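Local coordinates for succinoglycan biosynthesis protein (Bacillus cereus ATCC 14579, PDB 3B55) that binds a calcium ion, belongs to the erythromycin esterase-like family and may take part in succinoglycan biosynthesis, at residues A[121-124]-A[125-129]; A[136-139]-A[140-143]; A[384-387]-A[388-391]. The protein carries 1 engineered substitution. All blocks are in the same frame, centred on the assembly; numbering follows the deposited sequence.

Three short-range contacts come in series along the chain, all in its erythromycin esterase-like part. Contact 1 closes the end of helix 116-128, and contact 2 is the turn in the loop that leads on to helix 144-158. Their centres lie about 16 Å apart and they touch: E121 CB meets H136 CD2 at 3.6 Å, and L122 CD1 meets L137 CD2 at 3.9 Å. Contact 3 ends strand 382-386 of the mixed sheet, on the opposite side of the chain's centre, with its centre about 37 Å from that of contact 1 and about 33 Å from that of contact 2. Contact 2 alone borders the calcium site; the others illustrate how a helix and a strand are finished.

Contact 1 (A[121-124]-A[125-129]); sequences ELDR and YVLTG
T128 takes hold of the carbonyl of R124 twice, once through its backbone and once through its side chain. T128 OG1 donates to R124 O at 2.6 Å while T128 N reaches R124 O at 2.9 Å, the two donors arriving from opposite faces of the carbonyl plane. The hydroxyl can fold back this far because it stands between the backbone N and the carbonyl carbon of its own residue (chi1 65°). Two residues earlier, the helical bond from V126 N to L122 O measures 3.0 Å, whereas that from L127 N to D123 O is weak. L127 CD2 comes within 3.3 Å of D123 OD1, the two side chains crossing at a slant, and V126 CG2 adds a further methyl at 3.2 Å from D123 O. The carboxylate of D123 is positioned from outside, by a salt bridge to R167 and a hydrogen bond from V168 N. G129, at positive phi, then leaves the helix. These last two turns of helix 116-128 pack on strand 167-172 and helix 144-158: L122 and V126 lie against V168 of the strand, while on the helix L122 and Y125 meet L150, Y125 also touches D151, and V126 touches I153.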
ATOM      1  N   GLU A 121       3.703  15.038  -4.243  1.00 11.47           N
ATOM      2  CA  GLU A 121       4.977  15.697  -3.975  1.00 12.20           C
ATOM      3  C   GLU A 121       6.147  14.719  -4.063  1.00  9.80           C
ATOM      4  O   GLU A 121       7.271  15.111  -4.372  1.00 11.52           O
ATOM      5  CB  GLU A 121       4.963  16.329  -2.582  1.00 12.99           C
ATOM      6  CG  GLU A 121       3.996  17.491  -2.408  1.00 22.60           C
ATOM      7  CD  GLU A 121       4.430  18.749  -3.149  1.00 35.26           C
ATOM      8  OE1 GLU A 121       5.623  18.863  -3.504  1.00 37.15           O
ATOM      9  OE2 GLU A 121       3.570  19.630  -3.367  1.00 52.28           O
ATOM     10  N   LEU A 122       5.888  13.446  -3.775  1.00 11.53           N
ATOM     11  CA  LEU A 122       6.938  12.440  -3.840  1.00 12.05           C
ATOM     12  C   LEU A 122       7.199  12.152  -5.309  1.00 12.54           C
ATOM     13  O   LEU A 122       8.337  11.917  -5.714  1.00 10.99           O
ATOM     14  CB  LEU A 122       6.506  11.158  -3.125  1.00 11.05           C
ATOM     15  CG  LEU A 122       6.139  11.302  -1.642  1.00 13.84           C
ATOM     16  CD1 LEU A 122       5.685   9.960  -1.098  1.00 11.38           C
ATOM     17  CD2 LEU A 122       7.332  11.833  -0.854  1.00  4.24           C
ATOM     18  N   ASP A 123       6.131  12.185  -6.102  1.00 11.71           N
ATOM     19  CA  ASP A 123       6.226  11.942  -7.532  1.00 11.63           C
ATOM     20  C   ASP A 123       7.053  13.060  -8.167  1.00 11.68           C
ATOM     21  O   ASP A 123       7.892  12.817  -9.038  1.00  8.57           O
ATOM     22  CB  ASP A 123       4.823  11.906  -8.139  1.00 11.28           C
ATOM     23  CG  ASP A 123       4.821  11.412  -9.571  1.00 15.98           C
ATOM     24  OD1 ASP A 123       5.441  10.359  -9.833  1.00 15.18           O
ATOM     25  OD2 ASP A 123       4.194  12.069 -10.431  1.00 22.13           O
ATOM     26  N   ARG A 124       6.805  14.287  -7.720  1.00 10.39           N
ATOM     27  CA  ARG A 124       7.529  15.445  -8.222  1.00 14.83           C
ATOM     28  C   ARG A 124       9.017  15.308  -7.874  1.00 14.87           C
ATOM     29  O   ARG A 124       9.886  15.717  -8.646  1.00 14.00           O
ATOM     30  CB  ARG A 124       6.948  16.722  -7.610  1.00 17.92           C
ATOM     31  CG  ARG A 124       7.702  17.995  -7.961  1.00 20.06           C
ATOM     32  CD  ARG A 124       6.915  19.229  -7.527  1.00 24.12           C
ATOM     33  NE  ARG A 124       7.649  20.472  -7.763  1.00 32.42           N
ATOM     34  CZ  ARG A 124       8.617  20.931  -6.975  1.00 30.42           C
ATOM     35  NH1 ARG A 124       8.967  20.249  -5.896  1.00 32.50           N
ATOM     36  NH2 ARG A 124       9.232  22.069  -7.267  1.00 31.21           N
ATOM     37  N   TYR A 125       9.301  14.722  -6.715  1.00 12.29           N
ATOM     38  CA  TYR A 125      10.678  14.521  -6.287  1.00 11.36           C
ATOM     39  C   TYR A 125      11.418  13.480  -7.134  1.00 11.26           C
ATOM     40  O   TYR A 125      12.579  13.683  -7.481  1.00 12.05           O
ATOM     41  CB  TYR A 125      10.725  14.106  -4.817  1.00 14.21           C
ATOM     42  CG  TYR A 125      12.093  13.647  -4.365  1.00 12.10           C
ATOM     43  CD1 TYR A 125      13.126  14.558  -4.152  1.00 14.59           C
ATOM     44  CD2 TYR A 125      12.368  12.293  -4.208  1.00 11.03           C
ATOM     45  CE1 TYR A 125      14.406  14.123  -3.797  1.00 16.19           C
ATOM     46  CE2 TYR A 125      13.636  11.850  -3.853  1.00 13.45           C
ATOM     47  CZ  TYR A 125      14.649  12.768  -3.650  1.00 19.68           C
ATOM     48  OH  TYR A 125      15.904  12.316  -3.311  1.00 20.78           O
ATOM     49  N   VAL A 126      10.768  12.367  -7.465  1.00 11.86           N
ATOM     50  CA  VAL A 126      11.439  11.352  -8.269  1.00 11.69           C
ATOM     51  C   VAL A 126      11.473  11.714  -9.749  1.00 11.43           C
ATOM     52  O   VAL A 126      12.189  11.093 -10.529  1.00 11.84           O
ATOM     53  CB  VAL A 126      10.782   9.948  -8.114  1.00 10.91           C
ATOM     54  CG1 VAL A 126      10.906   9.477  -6.668  1.00  4.19           C
ATOM     55  CG2 VAL A 126       9.337   9.983  -8.563  1.00  6.33           C
ATOM     56  N   LEU A 127      10.698  12.721 -10.133  1.00 14.15           N
ATOM     57  CA  LEU A 127      10.661  13.156 -11.523  1.00 16.53           C
ATOM     58  C   LEU A 127      11.633  14.293 -11.776  1.00 15.97           C
ATOM     59  O   LEU A 127      12.305  14.323 -12.802  1.00 20.27           O
ATOM     60  CB  LEU A 127       9.255  13.641 -11.913  1.00 18.28           C
ATOM     61  CG  LEU A 127       8.294  12.721 -12.665  1.00 23.95           C
ATOM     62  CD1 LEU A 127       8.985  12.200 -13.911  1.00 28.23           C
ATOM     63  CD2 LEU A 127       7.843  11.578 -11.782  1.00 28.80           C
ATOM     64  N   THR A 128      11.692  15.236 -10.840  1.00 17.67           N
ATOM     65  CA  THR A 128      12.545  16.412 -10.979  1.00 17.55           C
ATOM     66  C   THR A 128      13.649  16.554  -9.943  1.00 17.72           C
ATOM     67  O   THR A 128      14.511  17.416 -10.083  1.00 21.99           O
ATOM     68  CB  THR A 128      11.701  17.694 -10.924  1.00 17.38           C
ATOM     69  OG1 THR A 128      11.105  17.819  -9.626  1.00 17.86           O
ATOM     70  CG2 THR A 128      10.600  17.644 -11.962  1.00 20.18           C
ATOM     71  N   GLY A 129      13.626  15.724  -8.906  1.00 18.04           N
ATOM     72  CA  GLY A 129      14.645  15.814  -7.875  1.00 20.16           C
ATOM     73  C   GLY A 129      14.421  16.996  -6.944  1.00 20.46           C
ATOM     74  O   GLY A 129      15.224  17.245  -6.048  1.00 19.45           O
TER

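Contact 2 (A[136-139]-A[140-143]); sequences HLTP and VFKT
K142 reaches back along the chain to the carbonyl of L137, the one side-chain hydrogen bond made between the two halves of this turn. K142 NZ lies 2.8 Å from L137 O, in the carbonyl plane, with a C=O...N angle of 160°; a bend at chi4 (-71°) swings the ammonium group inward, and S134 O accepts from it as well. A second polar side chain, that of T138, is hydrogen-bonded through OG1 to E114 OE1. Backbone bonds shape the turn itself. F141 N donates to T138 O at 2.7 Å and K142 N to P139 O at 3.1 Å, so the chain coils in a short 3-10 segment before K142 forms the centre of an inverse gamma turn. Apolar contacts fill in the rest. V140 CG1 sits 3.8 Å above the plane of the F141 ring, over its centre, and also meets T138 CG2 at 3.9 Å. T138 CB approaches F141 CD2 obliquely at 3.8 Å, while the P139 ring and the aliphatic part of K142 run alongside each other. The F141 ring, covered on one face by V140, stacks edge-to-face with the calcium ligand H85, which implies a second-shell place beside the metal, consistent with the turn steadying that ligand.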
ATOM      1  N   HIS A 136       6.671  15.287   3.452  1.00 18.90           N
ATOM      2  CA  HIS A 136       5.345  14.843   3.039  1.00 18.86           C
ATOM      3  C   HIS A 136       5.018  13.405   3.392  1.00 19.39           C
ATOM      4  O   HIS A 136       3.861  12.988   3.335  1.00 20.76           O
ATOM      5  CB  HIS A 136       5.195  15.074   1.545  1.00 18.90           C
ATOM      6  CG  HIS A 136       5.426  16.497   1.157  1.00 17.82           C
ATOM      7  ND1 HIS A 136       4.520  17.497   1.434  1.00 16.29           N
ATOM      8  CD2 HIS A 136       6.497  17.102   0.594  1.00 17.30           C
ATOM      9  CE1 HIS A 136       5.025  18.658   1.059  1.00 14.77           C
ATOM     10  NE2 HIS A 136       6.225  18.446   0.547  1.00 16.87           N
ATOM     11  N   LEU A 137       6.038  12.637   3.744  1.00 18.49           N
ATOM     12  CA  LEU A 137       5.807  11.253   4.122  1.00 13.91           C
ATOM     13  C   LEU A 137       5.047  11.238   5.444  1.00 13.92           C
ATOM     14  O   LEU A 137       5.227  12.119   6.287  1.00 11.35           O
ATOM     15  CB  LEU A 137       7.128  10.510   4.318  1.00 12.32           C
ATOM     16  CG  LEU A 137       7.960  10.080   3.111  1.00 12.75           C
ATOM     17  CD1 LEU A 137       9.329   9.634   3.597  1.00 10.33           C
ATOM     18  CD2 LEU A 137       7.269   8.949   2.357  1.00 12.72           C
ATOM     19  N   THR A 138       4.188  10.242   5.617  1.00 12.42           N
ATOM     20  CA  THR A 138       3.439  10.097   6.855  1.00 18.48           C
ATOM     21  C   THR A 138       4.484   9.808   7.934  1.00 16.99           C
ATOM     22  O   THR A 138       5.483   9.128   7.669  1.00 15.91           O
ATOM     23  CB  THR A 138       2.436   8.930   6.742  1.00 19.29           C
ATOM     24  OG1 THR A 138       1.440   9.261   5.769  1.00 29.28           O
ATOM     25  CG2 THR A 138       1.754   8.665   8.058  1.00 23.53           C
ATOM     26  N   PRO A 139       4.274  10.325   9.159  1.00 15.51           N
ATOM     27  CA  PRO A 139       5.195  10.135  10.287  1.00 16.94           C
ATOM     28  C   PRO A 139       5.814   8.749  10.437  1.00 16.03           C
ATOM     29  O   PRO A 139       7.027   8.629  10.577  1.00 17.96           O
ATOM     30  CB  PRO A 139       4.344  10.536  11.492  1.00 18.20           C
ATOM     31  CG  PRO A 139       3.543  11.668  10.938  1.00 14.41           C
ATOM     32  CD  PRO A 139       3.103  11.121   9.579  1.00 16.76           C
ATOM     33  N   VAL A 140       4.991   7.708  10.405  1.00 16.44           N
ATOM     34  CA  VAL A 140       5.497   6.351  10.547  1.00 19.47           C
ATOM     35  C   VAL A 140       6.406   5.960   9.382  1.00 18.83           C
ATOM     36  O   VAL A 140       7.217   5.042   9.509  1.00 18.22           O
ATOM     37  CB  VAL A 140       4.333   5.326  10.671  1.00 18.70           C
ATOM     38  CG1 VAL A 140       3.441   5.377   9.439  1.00 22.75           C
ATOM     39  CG2 VAL A 140       4.892   3.935  10.843  1.00 21.80           C
ATOM     40  N   PHE A 141       6.276   6.654   8.252  1.00 17.82           N
ATOM     41  CA  PHE A 141       7.111   6.359   7.088  1.00 13.49           C
ATOM     42  C   PHE A 141       8.255   7.356   6.910  1.00 12.32           C
ATOM     43  O   PHE A 141       8.995   7.285   5.931  1.00  9.72           O
ATOM     44  CB  PHE A 141       6.267   6.315   5.813  1.00 12.91           C
ATOM     45  CG  PHE A 141       5.191   5.277   5.838  1.00 16.33           C
ATOM     46  CD1 PHE A 141       5.496   3.945   6.116  1.00 15.10           C
ATOM     47  CD2 PHE A 141       3.866   5.627   5.595  1.00 19.26           C
ATOM     48  CE1 PHE A 141       4.495   2.978   6.155  1.00 18.41           C
ATOM     49  CE2 PHE A 141       2.858   4.669   5.632  1.00 22.45           C
ATOM     50  CZ  PHE A 141       3.172   3.340   5.913  1.00 20.36           C
ATOM     51  N   LYS A 142       8.395   8.297   7.840  1.00 11.36           N
ATOM     52  CA  LYS A 142       9.492   9.251   7.748  1.00 15.05           C
ATOM     53  C   LYS A 142      10.727   8.486   8.231  1.00 15.15           C
ATOM     54  O   LYS A 142      11.180   8.662   9.358  1.00 14.66           O
ATOM     55  CB  LYS A 142       9.258  10.465   8.649  1.00 13.64           C
ATOM     56  CG  LYS A 142       8.156  11.415   8.198  1.00 16.00           C
ATOM     57  CD  LYS A 142       8.177  12.681   9.057  1.00 19.28           C
ATOM     58  CE  LYS A 142       6.845  13.434   9.043  1.00 19.25           C
ATOM     59  NZ  LYS A 142       6.521  14.132   7.759  1.00 12.62           N
ATOM     60  N   THR A 143      11.262   7.625   7.375  1.00 15.08           N
ATOM     61  CA  THR A 143      12.420   6.823   7.750  1.00 16.52           C
ATOM     62  C   THR A 143      13.479   6.851   6.666  1.00 14.84           C
ATOM     63  O   THR A 143      13.207   7.203   5.524  1.00 14.54           O
ATOM     64  CB  THR A 143      12.029   5.348   8.003  1.00 14.30           C
ATOM     65  OG1 THR A 143      11.635   4.733   6.770  1.00 17.26           O
ATOM     66  CG2 THR A 143      10.876   5.267   8.971  1.00 13.97           C
TER

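Contact 3 (A[384-387]-A[388-391]); sequences FIDL and RKAN
D386 and R388 make the tight half of this turn, gripping each other side-on. R388 NE donates to D386 OD1 at 3.0 Å, almost straight (179°) and on the syn side of the carboxylate, while R388 NH2 meets D386 OD2 at 2.9 Å from above the carboxylate plane; the two flat groups are 28° apart. A bend at chi3 (-57°) curls the guanidinium back over the strand end, where NH2 also bonds to M71 O. D386 OD1 also accepts, on its anti side, from R388 N at 2.9 Å, an Asx turn. Around it the chain forms a type I beta turn, closed by K389 N to D386 O at 3.1 Å. The remaining half is looser. A390 N reaches L387 O only weakly at 3.3 Å, and K389 merely brushes past: its CG lies 3.7 Å from D386 CG, but its charged end leads away, with NZ 5.9 Å from D386 OD2. Buried L387 packs against F427. The buried carboxylate of D386 is probably well compensated by its three N-H donors, with K389 at most a distant contribution, and would be expected to stay ionised, consistent with a firmly held turn where the chain leaves the sheet.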
ATOM      1  N   PHE A 384      12.327 -16.742  -0.035  1.00  8.94           N
ATOM      2  CA  PHE A 384      10.958 -16.593  -0.479  1.00 10.81           C
ATOM      3  C   PHE A 384      10.506 -17.908  -1.083  1.00 10.88           C
ATOM      4  O   PHE A 384      11.324 -18.799  -1.342  1.00  9.89           O
ATOM      5  CB  PHE A 384      10.783 -15.422  -1.455  1.00  9.35           C
ATOM      6  CG  PHE A 384      11.542 -15.555  -2.746  1.00 12.64           C
ATOM      7  CD1 PHE A 384      12.923 -15.371  -2.788  1.00 11.61           C
ATOM      8  CD2 PHE A 384      10.857 -15.758  -3.940  1.00  9.01           C
ATOM      9  CE1 PHE A 384      13.605 -15.376  -3.998  1.00  8.61           C
ATOM     10  CE2 PHE A 384      11.532 -15.765  -5.157  1.00 16.57           C
ATOM     11  CZ  PHE A 384      12.911 -15.571  -5.185  1.00 10.92           C
ATOM     12  N   ILE A 385       9.205 -18.045  -1.290  1.00  9.07           N
ATOM     13  CA  ILE A 385       8.677 -19.288  -1.819  1.00 14.32           C
ATOM     14  C   ILE A 385       7.326 -19.084  -2.471  1.00 13.93           C
ATOM     15  O   ILE A 385       6.567 -18.195  -2.079  1.00 14.54           O
ATOM     16  CB  ILE A 385       8.539 -20.323  -0.681  1.00 15.95           C
ATOM     17  CG1 ILE A 385       7.882 -21.599  -1.199  1.00 17.22           C
ATOM     18  CG2 ILE A 385       7.743 -19.720   0.466  1.00 17.05           C
ATOM     19  CD1 ILE A 385       8.163 -22.807  -0.320  1.00 21.10           C
ATOM     20  N   ASP A 386       7.032 -19.911  -3.470  1.00 13.00           N
ATOM     21  CA  ASP A 386       5.757 -19.829  -4.169  1.00 12.84           C
ATOM     22  C   ASP A 386       4.766 -20.737  -3.443  1.00 14.89           C
ATOM     23  O   ASP A 386       4.845 -21.965  -3.545  1.00 11.34           O
ATOM     24  CB  ASP A 386       5.906 -20.302  -5.616  1.00 12.89           C
ATOM     25  CG  ASP A 386       4.713 -19.921  -6.476  1.00 15.60           C
ATOM     26  OD1 ASP A 386       3.584 -19.894  -5.944  1.00 13.13           O
ATOM     27  OD2 ASP A 386       4.904 -19.663  -7.684  1.00 20.17           O
ATOM     28  N   LEU A 387       3.845 -20.131  -2.701  1.00 12.72           N
ATOM     29  CA  LEU A 387       2.840 -20.882  -1.954  1.00 16.24           C
ATOM     30  C   LEU A 387       1.879 -21.624  -2.888  1.00 16.60           C
ATOM     31  O   LEU A 387       1.274 -22.623  -2.506  1.00 16.54           O
ATOM     32  CB  LEU A 387       2.046 -19.933  -1.045  1.00 15.24           C
ATOM     33  CG  LEU A 387       2.862 -19.094  -0.050  1.00 15.09           C
ATOM     34  CD1 LEU A 387       1.940 -18.171   0.724  1.00 13.74           C
ATOM     35  CD2 LEU A 387       3.627 -20.000   0.895  1.00 13.99           C
ATOM     36  N   ARG A 388       1.745 -21.131  -4.112  1.00 18.85           N
ATOM     37  CA  ARG A 388       0.851 -21.758  -5.077  1.00 22.14           C
ATOM     38  C   ARG A 388       1.382 -23.104  -5.559  1.00 20.94           C
ATOM     39  O   ARG A 388       0.640 -23.897  -6.129  1.00 22.99           O
ATOM     40  CB  ARG A 388       0.653 -20.838  -6.278  1.00 20.89           C
ATOM     41  CG  ARG A 388      -0.004 -19.516  -5.948  1.00 16.58           C
ATOM     42  CD  ARG A 388       0.137 -18.556  -7.116  1.00 17.35           C
ATOM     43  NE  ARG A 388       1.543 -18.374  -7.463  1.00 11.68           N
ATOM     44  CZ  ARG A 388       1.985 -17.570  -8.426  1.00 14.88           C
ATOM     45  NH1 ARG A 388       1.127 -16.859  -9.149  1.00 10.40           N
ATOM     46  NH2 ARG A 388       3.288 -17.486  -8.673  1.00  6.09           N
ATOM     47  N   LYS A 389       2.664 -23.362  -5.321  1.00 22.18           N
ATOM     48  CA  LYS A 389       3.286 -24.609  -5.754  1.00 24.95           C
ATOM     49  C   LYS A 389       3.390 -25.681  -4.666  1.00 25.51           C
ATOM     50  O   LYS A 389       3.941 -26.748  -4.904  1.00 29.45           O
ATOM     51  CB  LYS A 389       4.683 -24.325  -6.311  1.00 25.73           C
ATOM     52  CG  LYS A 389       4.708 -23.474  -7.573  1.00 25.21           C
ATOM     53  CD  LYS A 389       4.183 -24.228  -8.791  1.00 33.47           C
ATOM     54  CE  LYS A 389       4.563 -23.508 -10.081  1.00 37.22           C
ATOM     55  NZ  LYS A 389       4.218 -24.292 -11.298  1.00 49.67           N
ATOM     56  N   ALA A 390       2.859 -25.407  -3.479  1.00 29.15           N
ATOM     57  CA  ALA A 390       2.921 -26.369  -2.375  1.00 28.66           C
ATOM     58  C   ALA A 390       2.198 -27.692  -2.666  1.00 28.83           C
ATOM     59  O   ALA A 390       1.171 -27.709  -3.339  1.00 28.28           O
ATOM     60  CB  ALA A 390       2.360 -25.741  -1.117  1.00 24.30           C
ATOM     61  N   ASN A 391       2.746 -28.795  -2.153  1.00 31.84           N
ATOM     62  CA  ASN A 391       2.158 -30.127  -2.336  1.00 35.96           C
ATOM     63  C   ASN A 391       1.984 -30.799  -0.976  1.00 36.26           C
ATOM     64  O   ASN A 391       2.403 -30.270   0.054  1.00 38.79           O
ATOM     65  CB  ASN A 391       3.064 -31.043  -3.178  1.00 35.01           C
ATOM     66  CG  ASN A 391       3.472 -30.426  -4.505  1.00 42.74           C
ATOM     67  OD1 ASN A 391       2.631 -29.974  -5.284  1.00 49.42           O
ATOM     68  ND2 ASN A 391       4.772 -30.409  -4.771  1.00 47.22           N
TER